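TRAP dicarboxylate transporter-DctP subunit (Marinobacter aquaeolei, PDB 4PFI) probably captures a small organic acid, such as a dicarboxylate, in the periplasm and delivers it to a TRAP-type membrane transporter. Local coordinates at residues L177-M182 with N214-N220; V206-Q211 with M228-Q234; V222-E227 with R289-I293. All coordinates share one frame; numbering follows the deposited sequence.

Overall arrangement
The three contacts lie in one region of the chain. Contact 1 pairs strands 178-180 and 217-220; contact 2 sets helix 203-212, which precedes the second of these strands, against the loop 228-234; contact 3 joins helix 222-228, which follows that strand, to the long helix 263-296. The centres of contacts 1 and 2 are about 10 Å apart, those of 2 and 3 about 12 Å, and those of 1 and 3 about 17 Å. Phe230 ties them together, its ring packing on Gln218 and its backbone N lying 3.1 Å from Ile225 O. The sodium ion sits at contact 2, on Gln234 O, and about 9 Å from the side chain of Ile293 in contact 3.

Contact 1 (L177-M182 with N214-N220); sequences LRFRTM and NIDGQSN
The ring of Phe179 lies with one face over the peptide between Gly217 and Gln218. Its CE1 is 3.6 Å from Gly217 C, and CZ comes to 3.3 Å from Gln218 O, while Ser219 CB meets the ring at its edge. With CG anti to the backbone N (chi1 -164°), the ring extends over the neighbouring strand; a CB modelled on Gly217 would fall tight against CE1, so the glycine leaves room for the ring. Phe191 stacks on the same ring and Phe174 meets it edge-to-face.

Arg180 and Gln218 leave from the other side of the sheet. Their aliphatic parts cross obliquely, with Arg180 CG 4.0 Å from Gln218 CB and the guanidinium and amide planes nearly perpendicular. Beyond this, Arg180 NH2 turns back to Thr181 O, and Gln218 OE1 accepts a nearly straight bond from Asn220 ND2.

Asp216 grips Arg178 twice: its OD2 takes the Arg178 N-H through the anti lone pair at 2.9 Å, and its own N donates to Arg178 O at 2.8 Å. The Arg178 guanidinium turns elsewhere, to a salt bridge with Asp197. Further along, Arg180 N donates to Gly217 O at 3.0 Å, and a water bridges Arg180 O to Ser219 O where the strands separate.

The axes of the short strand segments 178-180 and 217-220 run parallel within 21°, 4.7 Å apart at closest. Strand 178-180 lies between parallel strands 197-199 and 217-220, and helices 185-192 and 203-212 connect successive strands as beta-alpha-beta crossovers, the order of an alpha/beta domain, as in periplasmic solute-binding proteins.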
# COMPACT_ATOMS: atom_id res chain seq x y z
N LEU A 177 -23.49 5.35 -1.30
CA LEU A 177 -22.76 4.80 -0.15
C LEU A 177 -21.65 5.72 0.31
O LEU A 177 -20.84 6.15 -0.50
CB LEU A 177 -22.14 3.45 -0.52
CG LEU A 177 -22.87 2.24 0.05
CD1 LEU A 177 -24.37 2.35 -0.19
CD2 LEU A 177 -22.30 0.96 -0.54
N ARG A 178 -21.61 6.03 1.60
CA ARG A 178 -20.42 6.68 2.17
C ARG A 178 -19.37 5.60 2.33
O ARG A 178 -19.55 4.65 3.09
CB ARG A 178 -20.73 7.32 3.52
CG ARG A 178 -21.74 8.44 3.45
CD ARG A 178 -21.01 9.76 3.31
NE ARG A 178 -20.60 10.26 4.61
CZ ARG A 178 -20.22 11.51 4.86
NH1 ARG A 178 -20.19 12.42 3.88
NH2 ARG A 178 -19.87 11.84 6.10
N PHE A 179 -18.27 5.72 1.60
CA PHE A 179 -17.29 4.66 1.53
C PHE A 179 -15.91 5.23 1.87
O PHE A 179 -15.51 6.24 1.30
CB PHE A 179 -17.30 3.99 0.13
CG PHE A 179 -16.60 2.65 0.09
CD1 PHE A 179 -17.27 1.48 0.45
CD2 PHE A 179 -15.25 2.56 -0.27
CE1 PHE A 179 -16.60 0.24 0.43
CE2 PHE A 179 -14.58 1.32 -0.29
CZ PHE A 179 -15.24 0.16 0.06
N ARG A 180 -15.19 4.60 2.80
CA ARG A 180 -13.91 5.13 3.28
C ARG A 180 -12.72 4.61 2.45
O ARG A 180 -12.45 3.41 2.36
CB ARG A 180 -13.79 4.89 4.80
CG ARG A 180 -12.40 4.65 5.37
CD ARG A 180 -11.49 5.76 5.20
NE ARG A 180 -10.50 5.84 6.26
CZ ARG A 180 -9.27 6.36 6.13
NH1 ARG A 180 -8.46 6.42 7.18
NH2 ARG A 180 -8.82 6.82 4.97
N THR A 181 -12.02 5.54 1.81
CA THR A 181 -11.01 5.23 0.81
C THR A 181 -9.64 5.61 1.35
O THR A 181 -9.55 6.24 2.40
CB THR A 181 -11.23 6.09 -0.48
OG1 THR A 181 -11.05 7.48 -0.18
CG2 THR A 181 -12.61 5.87 -1.07
N MSE A 182 -8.57 5.25 0.64
CA MSE A 182 -7.24 5.77 0.96
C MSE A 182 -7.28 7.29 0.82
O MSE A 182 -8.10 7.85 0.08
CB MSE A 182 -6.16 5.16 0.04
CG MSE A 182 -5.90 3.65 0.26
SE MSE A 182 -5.48 3.19 2.15
CE MSE A 182 -7.28 2.82 2.75
N ASN A 214 -22.63 5.46 10.06
CA ASN A 214 -22.16 6.73 9.48
C ASN A 214 -21.32 6.51 8.22
O ASN A 214 -21.22 7.38 7.35
CB ASN A 214 -21.35 7.54 10.50
CG ASN A 214 -22.16 7.90 11.72
OD1 ASN A 214 -23.35 8.21 11.64
ND2 ASN A 214 -21.51 7.86 12.87
N ILE A 215 -20.68 5.36 8.16
CA ILE A 215 -19.91 4.94 7.00
C ILE A 215 -20.45 3.57 6.60
O ILE A 215 -20.70 2.74 7.48
CB ILE A 215 -18.42 4.82 7.38
CG1 ILE A 215 -17.83 6.20 7.59
CG2 ILE A 215 -17.63 4.17 6.29
CD1 ILE A 215 -16.36 6.14 7.97
N ASP A 216 -20.62 3.32 5.31
CA ASP A 216 -21.22 2.06 4.84
C ASP A 216 -20.23 0.95 4.55
O ASP A 216 -20.55 -0.23 4.66
CB ASP A 216 -22.10 2.34 3.63
CG ASP A 216 -23.23 3.30 3.99
OD1 ASP A 216 -24.06 2.93 4.86
OD2 ASP A 216 -23.24 4.45 3.47
N GLY A 217 -19.00 1.31 4.23
CA GLY A 217 -17.98 0.30 4.04
C GLY A 217 -16.62 0.93 3.93
O GLY A 217 -16.47 2.15 4.03
N GLN A 218 -15.62 0.10 3.76
CA GLN A 218 -14.25 0.57 3.58
C GLN A 218 -13.45 -0.46 2.84
O GLN A 218 -13.93 -1.56 2.55
CB GLN A 218 -13.58 0.90 4.92
CG GLN A 218 -13.48 -0.28 5.93
CD GLN A 218 -12.36 -1.25 5.63
OE1 GLN A 218 -11.17 -0.90 5.66
NE2 GLN A 218 -12.73 -2.45 5.27
N SER A 219 -12.20 -0.09 2.59
CA SER A 219 -11.27 -0.86 1.81
C SER A 219 -9.91 -0.88 2.49
O SER A 219 -9.42 0.14 2.94
CB SER A 219 -11.12 -0.26 0.40
OG SER A 219 -10.46 -1.21 -0.44
N ASN A 220 -9.31 -2.06 2.54
CA ASN A 220 -8.02 -2.28 3.20
C ASN A 220 -7.62 -3.72 2.95
O ASN A 220 -8.48 -4.55 2.66
CB ASN A 220 -8.13 -2.07 4.72
CG ASN A 220 -7.70 -0.70 5.15
OD1 ASN A 220 -6.55 -0.34 4.96
ND2 ASN A 220 -8.63 0.08 5.69
O HOH W 1 -10.53 2.56 3.94

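Contact 2 (V206-Q211 with M228-Q234). With NA (sodium ion), chain B.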
# COMPACT_ATOMS: atom_id res chain seq x y z
N VAL A 206 -13.07 4.75 12.61
CA VAL A 206 -13.77 3.97 11.61
C VAL A 206 -14.63 2.86 12.19
O VAL A 206 -15.78 2.67 11.76
CB VAL A 206 -12.80 3.43 10.56
CG1 VAL A 206 -13.46 2.39 9.65
CG2 VAL A 206 -12.29 4.63 9.75
N TYR A 207 -14.11 2.13 13.18
CA TYR A 207 -14.86 1.03 13.78
C TYR A 207 -16.24 1.51 14.23
O TYR A 207 -17.26 0.96 13.82
CB TYR A 207 -14.07 0.40 14.94
CG TYR A 207 -14.77 -0.73 15.65
CD1 TYR A 207 -15.78 -0.49 16.59
CD2 TYR A 207 -14.40 -2.06 15.40
CE1 TYR A 207 -16.40 -1.55 17.24
CE2 TYR A 207 -15.00 -3.12 16.06
CZ TYR A 207 -15.99 -2.86 16.97
OH TYR A 207 -16.58 -3.92 17.62
N SER A 208 -16.26 2.54 15.06
CA SER A 208 -17.51 3.06 15.57
C SER A 208 -18.39 3.72 14.48
O SER A 208 -19.60 3.52 14.51
CB SER A 208 -17.29 4.00 16.78
OG SER A 208 -16.45 5.08 16.45
N ASP A 209 -17.81 4.47 13.54
CA ASP A 209 -18.60 4.99 12.40
C ASP A 209 -19.21 3.83 11.57
O ASP A 209 -20.36 3.92 11.14
CB ASP A 209 -17.78 5.93 11.49
CG ASP A 209 -17.67 7.37 12.03
OD1 ASP A 209 -18.44 7.79 12.93
OD2 ASP A 209 -16.78 8.12 11.53
N LEU A 210 -18.47 2.75 11.34
CA LEU A 210 -19.06 1.60 10.63
C LEU A 210 -20.24 1.05 11.44
O LEU A 210 -21.28 0.68 10.89
CB LEU A 210 -18.06 0.45 10.40
CG LEU A 210 -17.00 0.64 9.32
CD1 LEU A 210 -16.03 -0.54 9.28
CD2 LEU A 210 -17.65 0.86 7.92
N GLN A 211 -20.05 1.01 12.75
CA GLN A 211 -20.98 0.35 13.61
C GLN A 211 -22.28 1.13 13.67
O GLN A 211 -23.35 0.55 13.79
CB GLN A 211 -20.40 0.18 15.00
CG GLN A 211 -21.20 -0.73 15.87
CD GLN A 211 -20.53 -0.93 17.20
OE1 GLN A 211 -20.03 0.03 17.78
NE2 GLN A 211 -20.52 -2.18 17.69
N MSE A 228 -7.99 -4.11 13.05
CA MSE A 228 -8.85 -3.02 13.51
C MSE A 228 -10.21 -3.55 13.92
O MSE A 228 -11.03 -2.80 14.41
CB MSE A 228 -9.11 -2.02 12.37
CG MSE A 228 -7.92 -1.71 11.49
SE MSE A 228 -7.33 0.07 11.72
CE MSE A 228 -6.79 -0.30 13.57
N GLY A 229 -10.48 -4.80 13.62
CA GLY A 229 -11.73 -5.40 14.02
C GLY A 229 -12.95 -5.01 13.18
O GLY A 229 -14.07 -5.19 13.63
N PHE A 230 -12.76 -4.52 11.97
CA PHE A 230 -13.91 -4.09 11.13
C PHE A 230 -14.83 -5.25 10.76
O PHE A 230 -15.99 -5.06 10.38
CB PHE A 230 -13.43 -3.40 9.85
CG PHE A 230 -12.59 -2.18 10.08
CD1 PHE A 230 -12.69 -1.46 11.26
CD2 PHE A 230 -11.73 -1.74 9.11
CE1 PHE A 230 -11.93 -0.35 11.46
CE2 PHE A 230 -10.95 -0.63 9.30
CZ PHE A 230 -11.06 0.08 10.47
N HIS A 231 -14.31 -6.47 10.84
CA HIS A 231 -15.11 -7.61 10.47
C HIS A 231 -16.22 -7.83 11.51
O HIS A 231 -17.19 -8.52 11.21
CB HIS A 231 -14.26 -8.86 10.29
CG HIS A 231 -13.52 -9.28 11.53
ND1 HIS A 231 -12.49 -8.56 12.06
CD2 HIS A 231 -13.69 -10.37 12.32
CE1 HIS A 231 -12.04 -9.17 13.15
NE2 HIS A 231 -12.75 -10.26 13.33
N GLU A 232 -16.09 -7.26 12.71
CA GLU A 232 -17.12 -7.37 13.76
C GLU A 232 -18.35 -6.49 13.47
O GLU A 232 -19.40 -6.72 14.02
CB GLU A 232 -16.56 -6.97 15.14
CG GLU A 232 -15.40 -7.84 15.61
CD GLU A 232 -14.77 -7.42 16.95
OE1 GLU A 232 -15.16 -6.40 17.59
OE2 GLU A 232 -13.82 -8.12 17.36
N VAL A 233 -18.19 -5.49 12.61
CA VAL A 233 -19.20 -4.49 12.39
C VAL A 233 -19.51 -4.40 10.89
O VAL A 233 -20.05 -3.41 10.39
CB VAL A 233 -18.77 -3.11 13.03
CG1 VAL A 233 -18.75 -3.21 14.56
CG2 VAL A 233 -17.41 -2.64 12.50
N GLN A 234 -19.18 -5.48 10.18
CA GLN A 234 -19.48 -5.60 8.76
C GLN A 234 -20.06 -7.02 8.50
O GLN A 234 -19.91 -7.92 9.33
CB GLN A 234 -18.25 -5.32 7.89
CG GLN A 234 -17.59 -3.93 8.02
CD GLN A 234 -18.30 -2.86 7.19
OE1 GLN A 234 -17.77 -2.37 6.17
NE2 GLN A 234 -19.48 -2.45 7.65
NA NA B . -21.40 -9.39 10.58
O HOH W 2 -21.53 0.11 7.93
O HOH W 3 -19.34 -10.06 11.82
O HOH W 4 -22.00 -7.40 12.09
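Two aromatic rings, Tyr207 and Phe230, each receive a valine methyl over one face. Val206 CG1 stands 3.9 Å from the centroid of the Phe230 ring, and Val233 CG1 stands 4.0 Å from that of Tyr207; both methyls sit over a ring face as CH-pi contacts. Met228 CB covers the other face of Phe230, near the rim. The edge of the Tyr207 ring is polar in its surroundings, with Gly229 O near CE2 and Glu232 OE1 near the hydroxyl. Tyr207 OH donates to Glu232 OE1 at 2.9 Å, on the anti lone pair of that oxygen, the carboxylate turned 83° from the ring. Having CG anti to the backbone N (chi1 179°) sends the ring out along the loop to reach this oxygen.

Leu210 fills the space between Phe230, Val233 and Gln234. Its CD1 approaches Phe230 CG obliquely at 3.9 Å, CB meets Val233 CG2, and CD2 lies 3.7 Å from Gln234 OE1. Val233 CG1 also rests on the aliphatic chain of Gln211, so this one methyl is held between Tyr207 and Gln211. The Gln234 amide is fixed at both ends: NE2 donates to Val233 O at 3.0 Å, and OE1 pairs with Thr163.

Gly229 has positive phi and ends helix 222-228 in a Schellman motif. The 3-10 turn 230-232 then brings Gln234 O to the sodium ion at 2.4 Å, alongside two waters, Asn235 and Gly298. The loop thus runs across helix 203-212 on its way to strand 236-239, while His231 faces helix 263-296 and Leu210 reaches Ile215, just before strand 217-220.

Contact 3 (V222-E227 with R289-I293)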
# COMPACT_ATOMS: atom_id res chain seq x y z
N VAL A 222 -6.70 -7.50 4.10
CA VAL A 222 -7.32 -8.33 5.11
C VAL A 222 -6.65 -8.24 6.49
O VAL A 222 -7.36 -8.20 7.50
CB VAL A 222 -7.36 -9.80 4.63
CG1 VAL A 222 -7.68 -10.73 5.77
CG2 VAL A 222 -8.39 -9.94 3.54
N PHE A 223 -5.32 -8.20 6.57
CA PHE A 223 -4.68 -8.11 7.88
C PHE A 223 -5.03 -6.83 8.61
O PHE A 223 -5.12 -6.83 9.82
CB PHE A 223 -3.14 -8.27 7.86
CG PHE A 223 -2.42 -7.13 7.25
CD1 PHE A 223 -1.97 -6.06 8.02
CD2 PHE A 223 -2.16 -7.13 5.86
CE1 PHE A 223 -1.25 -4.98 7.38
CE2 PHE A 223 -1.47 -6.09 5.25
CZ PHE A 223 -1.01 -5.01 6.01
N ALA A 224 -5.20 -5.74 7.88
CA ALA A 224 -5.53 -4.48 8.52
C ALA A 224 -7.01 -4.51 9.02
O ALA A 224 -7.33 -4.01 10.10
CB ALA A 224 -5.30 -3.32 7.58
N ILE A 225 -7.89 -5.14 8.23
CA ILE A 225 -9.29 -5.32 8.61
C ILE A 225 -9.41 -6.14 9.91
O ILE A 225 -10.15 -5.77 10.83
CB ILE A 225 -10.06 -6.01 7.47
CG1 ILE A 225 -10.18 -5.03 6.29
CG2 ILE A 225 -11.43 -6.47 7.94
CD1 ILE A 225 -10.63 -5.69 4.99
N GLU A 226 -8.70 -7.26 9.98
CA GLU A 226 -8.71 -8.10 11.17
C GLU A 226 -8.15 -7.32 12.37
O GLU A 226 -8.72 -7.33 13.45
CB GLU A 226 -7.93 -9.41 10.95
CG GLU A 226 -8.10 -10.44 12.07
CD GLU A 226 -7.30 -10.09 13.34
OE1 GLU A 226 -6.21 -9.49 13.22
OE2 GLU A 226 -7.77 -10.41 14.46
N GLU A 227 -7.00 -6.68 12.18
CA GLU A 227 -6.34 -5.94 13.26
C GLU A 227 -7.24 -4.84 13.88
O GLU A 227 -7.25 -4.67 15.10
CB GLU A 227 -5.06 -5.29 12.74
CG GLU A 227 -4.21 -4.70 13.84
CD GLU A 227 -3.79 -5.75 14.88
OE1 GLU A 227 -3.40 -6.89 14.49
OE2 GLU A 227 -3.88 -5.44 16.09
N ARG A 289 -5.00 -14.22 8.40
CA ARG A 289 -5.89 -13.25 9.00
C ARG A 289 -7.30 -13.47 8.49
O ARG A 289 -8.27 -13.31 9.24
CB ARG A 289 -5.41 -11.86 8.69
CG ARG A 289 -4.12 -11.56 9.42
CD ARG A 289 -4.35 -11.51 10.89
NE ARG A 289 -3.59 -10.41 11.46
CZ ARG A 289 -2.44 -10.54 12.10
NH1 ARG A 289 -1.92 -11.74 12.28
NH2 ARG A 289 -1.83 -9.48 12.57
N LEU A 290 -7.43 -13.90 7.24
CA LEU A 290 -8.76 -14.23 6.73
C LEU A 290 -9.39 -15.39 7.53
O LEU A 290 -10.57 -15.32 7.86
CB LEU A 290 -8.72 -14.53 5.24
CG LEU A 290 -10.08 -14.86 4.60
CD1 LEU A 290 -11.19 -13.84 4.92
CD2 LEU A 290 -9.86 -14.94 3.09
N GLU A 291 -8.62 -16.42 7.86
CA GLU A 291 -9.17 -17.51 8.69
C GLU A 291 -9.59 -16.98 10.07
O GLU A 291 -10.63 -17.35 10.60
CB GLU A 291 -8.15 -18.66 8.85
N THR A 292 -8.77 -16.11 10.66
CA THR A 292 -9.12 -15.50 11.94
C THR A 292 -10.44 -14.72 11.85
O THR A 292 -11.31 -14.86 12.71
CB THR A 292 -7.99 -14.58 12.42
OG1 THR A 292 -6.81 -15.37 12.60
CG2 THR A 292 -8.36 -13.86 13.71
N ILE A 293 -10.60 -13.92 10.81
CA ILE A 293 -11.85 -13.21 10.56
C ILE A 293 -13.06 -14.16 10.51
O ILE A 293 -14.08 -13.87 11.10
CB ILE A 293 -11.76 -12.40 9.24
CG1 ILE A 293 -11.05 -11.08 9.47
CG2 ILE A 293 -13.13 -12.09 8.70
CD1 ILE A 293 -10.55 -10.39 8.19
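Arg289, on the long helix 263-296, runs along the short helix 222-228 and meets it atom by atom. CB lies 3.9 Å from Val222 CG1, and CG packs on Phe223 CB at 3.8 Å. From there the chain bends at chi2 (-66°) and chi3, which brings CD to 3.6 Å from Glu226 OE1. NE approaches the same oxygen at 3.3 Å, but OE1 stands well out of the guanidinium plane, making this a salt bridge of charge alone. At the tip, NH2 comes within 3.6 Å of Glu227 OE1, the two side chains lying side by side and pointing the same way.

Beside the charged groups, Val222, Ile225 and Ile293 pack on apolar atoms. Val222 CG1 touches Leu290 CB and Ile293 CD1 and lies 3.5 Å from Leu290 N. Ile293 CG1 slides past Glu226 CB in the opposite direction, and Ile225 CG2 meets Ile293 CD1. Thr292 CG2 reaches OE2 of the Glu226 carboxylate. Val222 and Leu290 also touch Met239 of strand 236-239, and the segment axes cross at 38°, 9.0 Å apart.

Cutting Arg289 back to an alanine would probably leave Glu226 and Glu227 without a shared positive charge and take the CG packing off Phe223 CB.

No hydrogen bond spans the two segments, so their attraction rests on van der Waals packing and on one cation shared by two successive carboxylates, whose mutual repulsion it is likely to ease.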